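Local coordinates for putative electron transport related protein (Corynebacterium diphtheriae, PDB 4PQ1), which is a DsbF homologue with a thioredoxin-like fold and probably acts as a thiol-disulfide oxidoreductase, passing electrons through its active-site disulfide, at residues 23-27 with 113-117; 49-55 with 80-86; 70-74 with 151-155. One frame throughout, in Å; residues are numbered along the deposited sequence.

Contact 1 of 3, residues 23-27 with 113-117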
ATOM      1  N   PRO A  23      -5.536  -6.713 -12.847  1.00 34.72           N
ATOM      2  CA  PRO A  23      -6.091  -6.261 -11.564  1.00 29.41           C
ATOM      3  C   PRO A  23      -5.675  -7.144 -10.373  1.00 33.84           C
ATOM      4  O   PRO A  23      -5.437  -8.344 -10.552  1.00 33.97           O
ATOM      5  CB  PRO A  23      -7.605  -6.329 -11.797  1.00 34.36           C
ATOM      6  CG  PRO A  23      -7.783  -7.306 -12.961  1.00 32.43           C
ATOM      7  CD  PRO A  23      -6.577  -7.120 -13.813  1.00 28.47           C
ATOM      8  N   VAL A  24      -5.569  -6.554  -9.181  1.00 29.40           N
ATOM      9  CA  VAL A  24      -5.338  -7.335  -7.961  1.00 28.62           C
ATOM     10  C   VAL A  24      -6.644  -7.983  -7.519  1.00 31.31           C
ATOM     11  O   VAL A  24      -7.721  -7.520  -7.887  1.00 30.99           O
ATOM     12  CB  VAL A  24      -4.793  -6.471  -6.778  1.00 27.26           C
ATOM     13  CG1 VAL A  24      -3.287  -6.240  -6.910  1.00 26.28           C
ATOM     14  CG2 VAL A  24      -5.564  -5.159  -6.680  1.00 23.90           C
ATOM     15  N   SER A  25      -6.548  -9.035  -6.709  1.00 34.62           N
ATOM     16  CA  SER A  25      -7.733  -9.675  -6.151  1.00 34.46           C
ATOM     17  C   SER A  25      -8.473  -8.729  -5.219  1.00 39.05           C
ATOM     18  O   SER A  25      -8.078  -7.570  -5.033  1.00 37.55           O
ATOM     19  CB  SER A  25      -7.371 -10.954  -5.395  1.00 32.11           C
ATOM     20  OG  SER A  25      -6.534 -11.800  -6.162  1.00 33.84           O
ATOM     21  N   GLU A  26      -9.549  -9.234  -4.626  1.00 41.04           N
ATOM     22  CA  GLU A  26     -10.361  -8.439  -3.725  1.00 41.46           C
ATOM     23  C   GLU A  26      -9.617  -8.211  -2.420  1.00 49.41           C
ATOM     24  O   GLU A  26      -9.171  -9.162  -1.770  1.00 49.70           O
ATOM     25  CB  GLU A  26     -11.698  -9.122  -3.449  1.00 50.15           C
ATOM     26  CG  GLU A  26     -12.674  -8.252  -2.671  1.00 59.11           C
ATOM     27  CD  GLU A  26     -13.634  -9.064  -1.825  1.00 67.07           C
ATOM     28  OE1 GLU A  26     -13.157  -9.927  -1.054  1.00 72.88           O
ATOM     29  OE2 GLU A  26     -14.859  -8.841  -1.924  1.00 65.73           O
ATOM     30  N   ILE A  27      -9.465  -6.945  -2.053  1.00 40.56           N
ATOM     31  CA  ILE A  27      -8.856  -6.599  -0.784  1.00 32.45           C
ATOM     32  C   ILE A  27      -9.902  -5.933   0.096  1.00 34.11           C
ATOM     33  O   ILE A  27     -10.429  -4.871  -0.242  1.00 28.41           O
ATOM     34  CB  ILE A  27      -7.642  -5.663  -0.945  1.00 31.32           C
ATOM     35  CG1 ILE A  27      -6.688  -6.168  -2.028  1.00 36.53           C
ATOM     36  CG2 ILE A  27      -6.898  -5.535   0.373  1.00 32.30           C
ATOM     37  CD1 ILE A  27      -5.935  -7.401  -1.640  1.00 40.63           C
ATOM     38  N   THR A 113      -2.990 -10.601   3.264  1.00 28.78           N
ATOM     39  CA  THR A 113      -3.246  -9.798   2.065  1.00 29.97           C
ATOM     40  C   THR A 113      -2.205 -10.028   0.973  1.00 32.03           C
ATOM     41  O   THR A 113      -2.480  -9.847  -0.217  1.00 31.08           O
ATOM     42  CB  THR A 113      -3.272  -8.292   2.406  1.00 29.59           C
ATOM     43  OG1 THR A 113      -4.310  -8.040   3.348  0.96 31.11           O
ATOM     44  CG2 THR A 113      -3.546  -7.460   1.177  1.00 36.09           C
ATOM     45  N   ALA A 114      -1.007 -10.436   1.375  1.00 25.71           N
ATOM     46  CA  ALA A 114       0.065 -10.664   0.412  1.00 31.62           C
ATOM     47  C   ALA A 114      -0.375 -11.674  -0.640  1.00 30.17           C
ATOM     48  O   ALA A 114       0.017 -11.582  -1.799  1.00 36.11           O
ATOM     49  CB  ALA A 114       1.331 -11.141   1.117  1.00 27.10           C
ATOM     50  N   ALA A 115      -1.210 -12.622  -0.221  1.00 32.41           N
ATOM     51  CA  ALA A 115      -1.677 -13.700  -1.082  1.00 30.52           C
ATOM     52  C   ALA A 115      -2.650 -13.184  -2.137  1.00 36.65           C
ATOM     53  O   ALA A 115      -2.717 -13.717  -3.253  1.00 35.28           O
ATOM     54  CB  ALA A 115      -2.326 -14.787  -0.247  1.00 28.03           C
ATOM     55  N   GLN A 116      -3.400 -12.148  -1.775  1.00 30.38           N
ATOM     56  CA  GLN A 116      -4.343 -11.532  -2.690  1.00 33.92           C
ATOM     57  C   GLN A 116      -3.675 -10.501  -3.597  1.00 39.83           C
ATOM     58  O   GLN A 116      -4.256 -10.049  -4.588  1.00 36.68           O
ATOM     59  CB  GLN A 116      -5.476 -10.891  -1.904  1.00 33.34           C
ATOM     60  CG  GLN A 116      -6.344 -11.917  -1.211  1.00 44.01           C
ATOM     61  CD  GLN A 116      -6.697 -11.519   0.209  1.00 55.93           C
ATOM     62  OE1 GLN A 116      -7.203 -10.418   0.457  1.00 54.25           O
ATOM     63  NE2 GLN A 116      -6.437 -12.419   1.155  1.00 49.85           N
ATOM     64  N   LEU A 117      -2.444 -10.145  -3.262  1.00 33.35           N
ATOM     65  CA  LEU A 117      -1.711  -9.141  -4.014  1.00 31.00           C
ATOM     66  C   LEU A 117      -0.747  -9.827  -4.971  1.00 34.70           C
ATOM     67  O   LEU A 117       0.241  -9.247  -5.402  1.00 35.23           O
ATOM     68  CB  LEU A 117      -0.974  -8.184  -3.057  1.00 30.34           C
ATOM     69  CG  LEU A 117      -1.906  -7.201  -2.321  1.00 30.43           C
ATOM     70  CD1 LEU A 117      -1.175  -6.333  -1.314  1.00 32.46           C
ATOM     71  CD2 LEU A 117      -2.640  -6.319  -3.312  1.00 36.34           C
TER

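Contact 2 of 3, residues 49-55 with 80-86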
ATOM      1  N   LEU A  49      -1.132   1.244  -2.057  1.00 31.16           N
ATOM      2  CA  LEU A  49      -1.045   0.269  -0.955  1.00 27.73           C
ATOM      3  C   LEU A  49       0.332   0.274  -0.326  1.00 24.46           C
ATOM      4  O   LEU A  49       1.352   0.239  -1.028  1.00 20.20           O
ATOM      5  CB  LEU A  49      -1.337  -1.151  -1.450  1.00 29.65           C
ATOM      6  CG  LEU A  49      -2.642  -1.454  -2.153  1.00 23.59           C
ATOM      7  CD1 LEU A  49      -2.515  -2.811  -2.812  1.00 21.69           C
ATOM      8  CD2 LEU A  49      -3.768  -1.424  -1.136  1.00 22.27           C
ATOM      9  N   ASN A  50       0.358   0.274   1.000  1.00 24.61           N
ATOM     10  CA  ASN A  50       1.606   0.302   1.740  1.00 21.66           C
ATOM     11  C   ASN A  50       1.536  -0.620   2.940  1.00 19.99           C
ATOM     12  O   ASN A  50       0.683  -0.454   3.819  1.00 17.52           O
ATOM     13  CB  ASN A  50       1.930   1.731   2.179  1.00 24.57           C
ATOM     14  CG  ASN A  50       3.157   1.804   3.049  1.00 23.17           C
ATOM     15  OD1 ASN A  50       3.044   1.984   4.254  1.00 30.18           O
ATOM     16  ND2 ASN A  50       4.339   1.650   2.451  1.00 21.00           N
ATOM     17  N   ALA A  51       2.405  -1.626   2.939  1.00 19.79           N
ATOM     18  CA  ALA A  51       2.538  -2.537   4.072  1.00 23.86           C
ATOM     19  C   ALA A  51       3.519  -1.944   5.073  1.00 23.35           C
ATOM     20  O   ALA A  51       4.642  -1.567   4.713  1.00 23.35           O
ATOM     21  CB  ALA A  51       3.000  -3.901   3.616  1.00 18.07           C
ATOM     22  N   TRP A  52       3.092  -1.858   6.329  1.00 22.67           N
ATOM     23  CA  TRP A  52       3.849  -1.141   7.339  1.00 19.05           C
ATOM     24  C   TRP A  52       3.585  -1.726   8.719  1.00 20.63           C
ATOM     25  O   TRP A  52       2.671  -2.531   8.891  1.00 19.86           O
ATOM     26  CB  TRP A  52       3.473   0.344   7.326  1.00 20.85           C
ATOM     27  CG  TRP A  52       2.073   0.617   7.856  1.00 20.72           C
ATOM     28  CD1 TRP A  52       0.899   0.557   7.158  1.00 21.79           C
ATOM     29  CD2 TRP A  52       1.718   0.990   9.200  1.00 24.27           C
ATOM     30  NE1 TRP A  52      -0.166   0.877   7.982  1.00 19.89           N
ATOM     31  CE2 TRP A  52       0.314   1.145   9.240  1.00 24.98           C
ATOM     32  CE3 TRP A  52       2.451   1.227  10.364  1.00 22.15           C
ATOM     33  CZ2 TRP A  52      -0.369   1.505  10.410  1.00 19.31           C
ATOM     34  CZ3 TRP A  52       1.767   1.586  11.532  1.00 29.00           C
ATOM     35  CH2 TRP A  52       0.373   1.727  11.539  1.00 28.14           C
ATOM     36  N   GLY A  53       4.392  -1.315   9.695  1.00 22.00           N
ATOM     37  CA  GLY A  53       4.167  -1.651  11.094  1.00 19.98           C
ATOM     38  C   GLY A  53       4.908  -0.590  11.880  1.00 23.08           C
ATOM     39  O   GLY A  53       5.945  -0.114  11.419  1.00 23.37           O
ATOM     40  N   GLN A  54       4.390  -0.193  13.040  1.00 29.67           N
ATOM     41  CA  GLN A  54       5.065   0.826  13.851  1.00 27.40           C
ATOM     42  C   GLN A  54       6.419   0.346  14.374  1.00 23.88           C
ATOM     43  O   GLN A  54       7.256   1.157  14.753  1.00 34.28           O
ATOM     44  CB  GLN A  54       4.172   1.275  15.014  1.00 22.69           C
ATOM     45  CG  GLN A  54       3.733   0.165  15.947  1.00 26.34           C
ATOM     46  CD  GLN A  54       4.806  -0.221  16.944  1.00 27.93           C
ATOM     47  OE1 GLN A  54       5.407   0.640  17.593  1.00 25.65           O
ATOM     48  NE2 GLN A  54       5.068  -1.521  17.055  1.00 27.78           N
ATOM     49  N   TRP A  55       6.625  -0.969  14.381  1.00 19.79           N
ATOM     50  CA  TRP A  55       7.855  -1.595  14.874  1.00 26.23           C
ATOM     51  C   TRP A  55       8.993  -1.465  13.869  1.00 25.87           C
ATOM     52  O   TRP A  55      10.125  -1.889  14.111  1.00 27.53           O
ATOM     53  CB  TRP A  55       7.596  -3.078  15.172  1.00 24.39           C
ATOM     54  CG  TRP A  55       6.902  -3.724  14.018  1.00 26.36           C
ATOM     55  CD1 TRP A  55       5.553  -3.928  13.871  1.00 24.55           C
ATOM     56  CD2 TRP A  55       7.514  -4.200  12.817  1.00 21.07           C
ATOM     57  NE1 TRP A  55       5.298  -4.530  12.663  1.00 24.52           N
ATOM     58  CE2 TRP A  55       6.485  -4.696  11.994  1.00 26.86           C
ATOM     59  CE3 TRP A  55       8.833  -4.262  12.360  1.00 19.83           C
ATOM     60  CZ2 TRP A  55       6.737  -5.234  10.736  1.00 27.56           C
ATOM     61  CZ3 TRP A  55       9.078  -4.802  11.120  1.00 26.84           C
ATOM     62  CH2 TRP A  55       8.038  -5.278  10.318  1.00 24.86           C
ATOM     63  N   VAL A  80      -3.830   3.413   1.115  1.00 27.55           N
ATOM     64  CA  VAL A  80      -4.386   2.425   2.041  1.00 25.25           C
ATOM     65  C   VAL A  80      -3.273   1.613   2.673  1.00 22.30           C
ATOM     66  O   VAL A  80      -2.526   0.932   1.982  1.00 25.49           O
ATOM     67  CB  VAL A  80      -5.356   1.464   1.353  1.00 25.41           C
ATOM     68  CG1 VAL A  80      -5.789   0.385   2.346  1.00 22.04           C
ATOM     69  CG2 VAL A  80      -6.551   2.226   0.829  1.00 17.29           C
ATOM     70  N   GLY A  81      -3.142   1.696   3.991  1.00 29.57           N
ATOM     71  CA  GLY A  81      -2.069   0.996   4.659  1.00 18.60           C
ATOM     72  C   GLY A  81      -2.455  -0.437   4.907  1.00 16.54           C
ATOM     73  O   GLY A  81      -3.634  -0.773   5.070  1.00 18.44           O
ATOM     74  N   ILE A  82      -1.453  -1.300   4.926  1.00 15.21           N
ATOM     75  CA  ILE A  82      -1.668  -2.676   5.343  1.00 16.68           C
ATOM     76  C   ILE A  82      -0.744  -2.924   6.537  1.00 19.87           C
ATOM     77  O   ILE A  82       0.446  -3.187   6.382  1.00 21.43           O
ATOM     78  CB  ILE A  82      -1.396  -3.668   4.193  1.00 20.74           C
ATOM     79  CG1 ILE A  82      -2.329  -3.366   3.020  1.00 20.66           C
ATOM     80  CG2 ILE A  82      -1.561  -5.115   4.650  1.00 17.60           C
ATOM     81  CD1 ILE A  82      -2.074  -4.221   1.811  1.00 30.03           C
ATOM     82  N   ASN A  83      -1.306  -2.818   7.732  1.00 20.70           N
ATOM     83  CA  ASN A  83      -0.540  -2.926   8.971  1.00 18.74           C
ATOM     84  C   ASN A  83      -0.244  -4.390   9.265  1.00 20.96           C
ATOM     85  O   ASN A  83      -1.167  -5.180   9.515  1.00 20.46           O
ATOM     86  CB  ASN A  83      -1.325  -2.243  10.097  1.00 23.64           C
ATOM     87  CG  ASN A  83      -0.675  -2.383  11.470  1.00 20.00           C
ATOM     88  OD1 ASN A  83      -1.310  -2.866  12.399  1.00 22.14           O
ATOM     89  ND2 ASN A  83       0.579  -1.966  11.598  1.00 18.79           N
ATOM     90  N   VAL A  84       1.029  -4.780   9.167  1.00 15.72           N
ATOM     91  CA  VAL A  84       1.383  -6.182   9.382  1.00 21.54           C
ATOM     92  C   VAL A  84       2.272  -6.339  10.637  1.00 21.84           C
ATOM     93  O   VAL A  84       2.969  -5.408  11.028  1.00 17.72           O
ATOM     94  CB  VAL A  84       2.095  -6.792   8.142  1.00 22.56           C
ATOM     95  CG1 VAL A  84       1.231  -6.592   6.868  1.00 18.72           C
ATOM     96  CG2 VAL A  84       3.481  -6.190   7.946  1.00 18.44           C
ATOM     97  N   ARG A  85       2.203  -7.509  11.269  1.00 24.94           N
ATOM     98  CA  ARG A  85       3.116  -7.877  12.360  1.00 26.07           C
ATOM     99  C   ARG A  85       3.017  -6.942  13.560  1.00 21.99           C
ATOM    100  O   ARG A  85       3.895  -6.913  14.418  1.00 28.69           O
ATOM    101  CB  ARG A  85       4.561  -7.916  11.865  1.00 28.07           C
ATOM    102  CG  ARG A  85       5.021  -9.281  11.419  1.00 33.15           C
ATOM    103  CD  ARG A  85       6.233  -9.211  10.491  1.00 29.83           C
ATOM    104  NE  ARG A  85       5.940  -9.990   9.304  1.00 45.19           N
ATOM    105  CZ  ARG A  85       6.523  -9.856   8.120  1.00 36.70           C
ATOM    106  NH1 ARG A  85       7.485  -8.963   7.917  1.00 29.85           N
ATOM    107  NH2 ARG A  85       6.125 -10.643   7.131  1.00 38.36           N
ATOM    108  N   ASP A  86       1.934  -6.182  13.610  1.00 24.88           N
ATOM    109  CA  ASP A  86       1.580  -5.442  14.801  1.00 24.58           C
ATOM    110  C   ASP A  86       0.497  -6.229  15.522  1.00 25.07           C
ATOM    111  O   ASP A  86      -0.699  -6.034  15.290  1.00 29.36           O
ATOM    112  CB  ASP A  86       1.124  -4.027  14.451  1.00 23.75           C
ATOM    113  CG  ASP A  86       2.222  -3.006  14.652  1.00 25.96           C
ATOM    114  OD1 ASP A  86       2.934  -3.114  15.672  1.00 22.74           O
ATOM    115  OD2 ASP A  86       2.372  -2.099  13.802  1.00 25.34           O
TER

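Contact 3 of 3, residues 70-74 with 151-155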
ATOM      1  N   HIS A  70      -0.855  10.883   0.016  1.00 26.11           N
ATOM      2  CA  HIS A  70      -2.289  10.756   0.271  1.00 29.17           C
ATOM      3  C   HIS A  70      -3.006  12.065   0.017  1.00 33.64           C
ATOM      4  O   HIS A  70      -4.054  12.108  -0.632  1.00 35.79           O
ATOM      5  CB  HIS A  70      -2.557  10.310   1.697  1.00 21.74           C
ATOM      6  CG  HIS A  70      -4.010  10.156   2.011  1.00 23.05           C
ATOM      7  ND1 HIS A  70      -4.799   9.190   1.427  1.00 28.23           N
ATOM      8  CD2 HIS A  70      -4.821  10.848   2.845  1.00 27.46           C
ATOM      9  CE1 HIS A  70      -6.034   9.299   1.878  1.00 24.83           C
ATOM     10  NE2 HIS A  70      -6.076  10.297   2.744  1.00 28.34           N
ATOM     11  N   GLU A  71      -2.417  13.136   0.533  1.00 31.73           N
ATOM     12  CA  GLU A  71      -2.938  14.472   0.329  1.00 33.38           C
ATOM     13  C   GLU A  71      -2.842  14.905  -1.134  1.00 32.42           C
ATOM     14  O   GLU A  71      -3.740  15.563  -1.636  1.00 33.96           O
ATOM     15  CB  GLU A  71      -2.191  15.459   1.214  1.00 27.02           C
ATOM     16  CG  GLU A  71      -2.451  15.240   2.690  1.00 32.48           C
ATOM     17  CD  GLU A  71      -1.620  16.155   3.558  1.00 35.83           C
ATOM     18  OE1 GLU A  71      -0.672  16.776   3.027  1.00 46.17           O
ATOM     19  OE2 GLU A  71      -1.910  16.254   4.769  1.00 41.34           O
ATOM     20  N   TYR A  72      -1.749  14.546  -1.801  1.00 30.02           N
ATOM     21  CA  TYR A  72      -1.531  14.931  -3.191  1.00 32.07           C
ATOM     22  C   TYR A  72      -2.589  14.291  -4.092  1.00 37.39           C
ATOM     23  O   TYR A  72      -3.029  14.896  -5.068  1.00 34.45           O
ATOM     24  CB  TYR A  72      -0.119  14.530  -3.639  1.00 33.09           C
ATOM     25  CG  TYR A  72       0.209  14.803  -5.100  1.00 34.07           C
ATOM     26  CD1 TYR A  72      -0.124  13.888  -6.097  1.00 37.08           C
ATOM     27  CD2 TYR A  72       0.877  15.965  -5.479  1.00 39.19           C
ATOM     28  CE1 TYR A  72       0.189  14.133  -7.443  1.00 39.03           C
ATOM     29  CE2 TYR A  72       1.196  16.219  -6.818  1.00 37.19           C
ATOM     30  CZ  TYR A  72       0.849  15.302  -7.789  1.00 39.01           C
ATOM     31  OH  TYR A  72       1.164  15.557  -9.103  1.00 48.05           O
ATOM     32  N   LEU A  73      -3.003  13.073  -3.750  1.00 35.78           N
ATOM     33  CA  LEU A  73      -4.005  12.366  -4.543  1.00 36.66           C
ATOM     34  C   LEU A  73      -5.374  13.014  -4.385  1.00 38.32           C
ATOM     35  O   LEU A  73      -6.118  13.152  -5.355  1.00 42.33           O
ATOM     36  CB  LEU A  73      -4.066  10.890  -4.150  1.00 32.54           C
ATOM     37  CG  LEU A  73      -2.919   9.997  -4.632  1.00 28.42           C
ATOM     38  CD1 LEU A  73      -2.771   8.767  -3.739  1.00 29.08           C
ATOM     39  CD2 LEU A  73      -3.161   9.571  -6.079  1.00 31.12           C
ATOM     40  N   GLY A  74      -5.695  13.411  -3.161  1.00 38.43           N
ATOM     41  CA  GLY A  74      -6.931  14.115  -2.876  1.00 38.48           C
ATOM     42  C   GLY A  74      -8.164  13.348  -3.300  1.00 42.75           C
ATOM     43  O   GLY A  74      -8.380  12.219  -2.859  1.00 43.61           O
ATOM     44  N   ILE A 151       4.782   9.948  -6.510  1.00 27.98           N
ATOM     45  CA  ILE A 151       4.171  10.994  -7.310  1.00 29.27           C
ATOM     46  C   ILE A 151       4.521  10.838  -8.799  1.00 27.81           C
ATOM     47  O   ILE A 151       3.670  10.998  -9.651  1.00 27.23           O
ATOM     48  CB  ILE A 151       4.579  12.398  -6.801  1.00 29.21           C
ATOM     49  CG1 ILE A 151       3.727  12.776  -5.587  1.00 26.24           C
ATOM     50  CG2 ILE A 151       4.392  13.454  -7.894  1.00 35.67           C
ATOM     51  CD1 ILE A 151       4.213  14.005  -4.871  1.00 34.34           C
ATOM     52  N   LYS A 152       5.768  10.504  -9.094  1.00 30.93           N
ATOM     53  CA  LYS A 152       6.196  10.303 -10.459  1.00 27.81           C
ATOM     54  C   LYS A 152       5.370   9.233 -11.141  1.00 34.11           C
ATOM     55  O   LYS A 152       4.945   9.409 -12.284  1.00 28.14           O
ATOM     56  CB  LYS A 152       7.675   9.942 -10.513  1.00 28.98           C
ATOM     57  CG  LYS A 152       8.566  11.144 -10.313  1.00 35.04           C
ATOM     58  CD  LYS A 152      10.018  10.818 -10.600  1.00 50.43           C
ATOM     59  CE  LYS A 152      10.852  12.093 -10.626  1.00 65.72           C
ATOM     60  NZ  LYS A 152      12.298  11.827 -10.876  1.00 76.63           N
ATOM     61  N   VAL A 153       5.131   8.133 -10.437  1.00 22.21           N
ATOM     62  CA  VAL A 153       4.256   7.101 -10.950  1.00 23.80           C
ATOM     63  C   VAL A 153       2.845   7.645 -11.042  1.00 32.37           C
ATOM     64  O   VAL A 153       2.171   7.471 -12.066  1.00 31.65           O
ATOM     65  CB  VAL A 153       4.230   5.846 -10.073  1.00 30.08           C
ATOM     66  CG1 VAL A 153       3.302   4.797 -10.717  1.00 23.41           C
ATOM     67  CG2 VAL A 153       5.641   5.298  -9.876  1.00 26.96           C
ATOM     68  N   ILE A 154       2.401   8.295  -9.969  1.00 24.60           N
ATOM     69  CA  ILE A 154       1.041   8.839  -9.908  1.00 33.11           C
ATOM     70  C   ILE A 154       0.747   9.651 -11.163  1.00 32.59           C
ATOM     71  O   ILE A 154      -0.218   9.376 -11.869  1.00 31.39           O
ATOM     72  CB  ILE A 154       0.813   9.728  -8.657  1.00 30.00           C
ATOM     73  CG1 ILE A 154       0.809   8.884  -7.375  1.00 36.35           C
ATOM     74  CG2 ILE A 154      -0.511  10.482  -8.759  1.00 23.70           C
ATOM     75  CD1 ILE A 154      -0.255   7.817  -7.371  1.00 36.03           C
ATOM     76  N   ASP A 155       1.616  10.614 -11.453  1.00 28.32           N
ATOM     77  CA  ASP A 155       1.451  11.489 -12.603  1.00 27.53           C
ATOM     78  C   ASP A 155       1.333  10.741 -13.943  1.00 39.04           C
ATOM     79  O   ASP A 155       0.569  11.141 -14.821  1.00 36.36           O
ATOM     80  CB  ASP A 155       2.613  12.475 -12.653  1.00 25.51           C
ATOM     81  CG  ASP A 155       2.492  13.557 -11.604  1.00 34.65           C
ATOM     82  OD1 ASP A 155       1.370  13.735 -11.073  1.00 35.91           O
ATOM     83  OD2 ASP A 155       3.503  14.234 -11.313  1.00 35.23           O
TER

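Contact 1 of 3, residues 23-27 with 113-117
V24, S25 and I27 join the loop that leads into strand 28-30 to the short helix 113-116 of this thioredoxin-like fold, meeting T113, Q116 and L117. Two polar links end on one atom, the carbonyl oxygen of Q116. The backbone N of S25 donates to it at 3.3 Å (S25 N to Q116 O). This bond is bent at the hydrogen, 142°, although the donor lies nearly in line with the C=O. The hydroxyl of the same serine adds a weak bond, also 3.3 Å from S25 OG to Q116 O. With OG set beside its own backbone N (chi1 -50°), S25 reaches the oxygen with both groups. The apolar part lies beside this grip. V24 and L117 run side by side in the same direction, with V24 CG1 at 3.7 Å from L117 CD2. The side chain of L117 starts away from the loop, but its CD2 branch comes back to it. I27 is buried, and its CD1 meets T113, Q116 and L117. Its CG1 branch stands beside the backbone N (chi1 -48°) and carries CD1 toward the helix. There I27 CD1 also lies 3.9 Å from L117 CD2. T113 turns its methyl to the isoleucine, while its hydroxyl is hydrogen-bonded to D108. I27 and T113 cross at about a right angle, with I27 CD1 at 3.7 Å from T113 CG2. The same methyl reaches the aliphatic root of the glutamine, where I27 CD1 is 3.5 Å from Q116 CB.

Contact 2 of 3, residues 49-55 with 80-86
L49 to W52 pair in parallel with V80 to N83, forming the strand pair of a beta-alpha-beta unit in the central sheet of the thioredoxin-like fold. The backbone bonds alternate along the pair. N50 N donates to V80 O, and W52 N donates to I82 O. In return I82 N donates to N50 O (2.6 Å). V84 N continues the ladder, 2.8 Å from W52 O. W52 O also accepts a weak bond from N83 ND2. The D86 carboxylate ties together the turns that follow the two strands. D86 OD2 takes Q54 N on its syn lone pair, at 2.9 Å. N83 ND2 meets the anti lone pair of D86 OD2, at 2.8 Å. OD1 uses its syn lone pair for the Q54 side chain, with Q54 NE2 at 3.0 Å from D86 OD1. The bond from N83 ND2 to D86 OD2 probably helps hold that nitrogen over one face of the W52 ring, toward its rim. N83 CA also lies over the indole, 4.1 Å from the centroid of its five-membered ring. W52 NE1 is hydrogen-bonded to S105 OG, and N50 ND2 is satisfied by T128 and E62. W55 directly precedes C56, which forms a disulfide with C59; the pair matches a thioredoxin-type CxxC at a helix start. W55 CG sits between backbone N and carbonyl carbon (chi1 49°), which turns the indole N-H toward V84. R85 CB touches the ring. W55 NE1 reaches V84 O at 3.0 Å, with the oxygen 2° out of the ring plane and the donor in the carbonyl plane.

Contact 3 of 3, residues 70-74 with 151-155
Y72 reaches from helix 63-73 to I151, I154 and D155 of helix 147-156, and one polar bond ends its span. The tyrosine hydroxyl donates to the carboxylate, with Y72 OH 2.7 Å from D155 OD1. It meets the syn lone pair of that oxygen, and the ring and carboxylate planes stand 53° apart. The ring gets there because CG is anti to the backbone N (chi1 177°), which sends it across to helix 147-156.

The second kind of contact is CH-pi. I151 lies over one face of the ring, its CG1 4.0 Å from the centroid of the Y72 ring. It is almost above the centre, 9° off the normal.

Apolar packing completes the interface. I154 comes to the ring edge, with its CG2 3.9 Å from Y72 CE1. L73 and I154 cross at about a right angle, with L73 CD2 3.6 Å from I154 CD1.

The polar pair is on the exposed side. Deeper in, L73 and I154 both rest on I46 and V48 of strand 46-52. I154 also touches V130 of strand 127-131, so the two helices lie together on one face of the central sheet.

How the contacts relate
From the N terminus the chain passes 23-27, then 49-55 and 70-74. Contact 2 closes first, when strand 77-83 returns beside strand 46-52 after the helices between them. Contact 1 closes next, at helix 113-116, and its longer loop encloses all of contact 2. Contact 3 closes last, at helix 147-156. Its first segment lies inside both earlier loops and its second beyond them, so it crosses both. Contacts 1 and 2 touch: L117 CD2 is 3.5 Å from L49 CD1. Contact 3 lies across the chain's centre from both, its centre about 22 Å from that of contact 1. Contacts 1 and 3 lie on opposite faces of the central sheet, and contact 2 is within it.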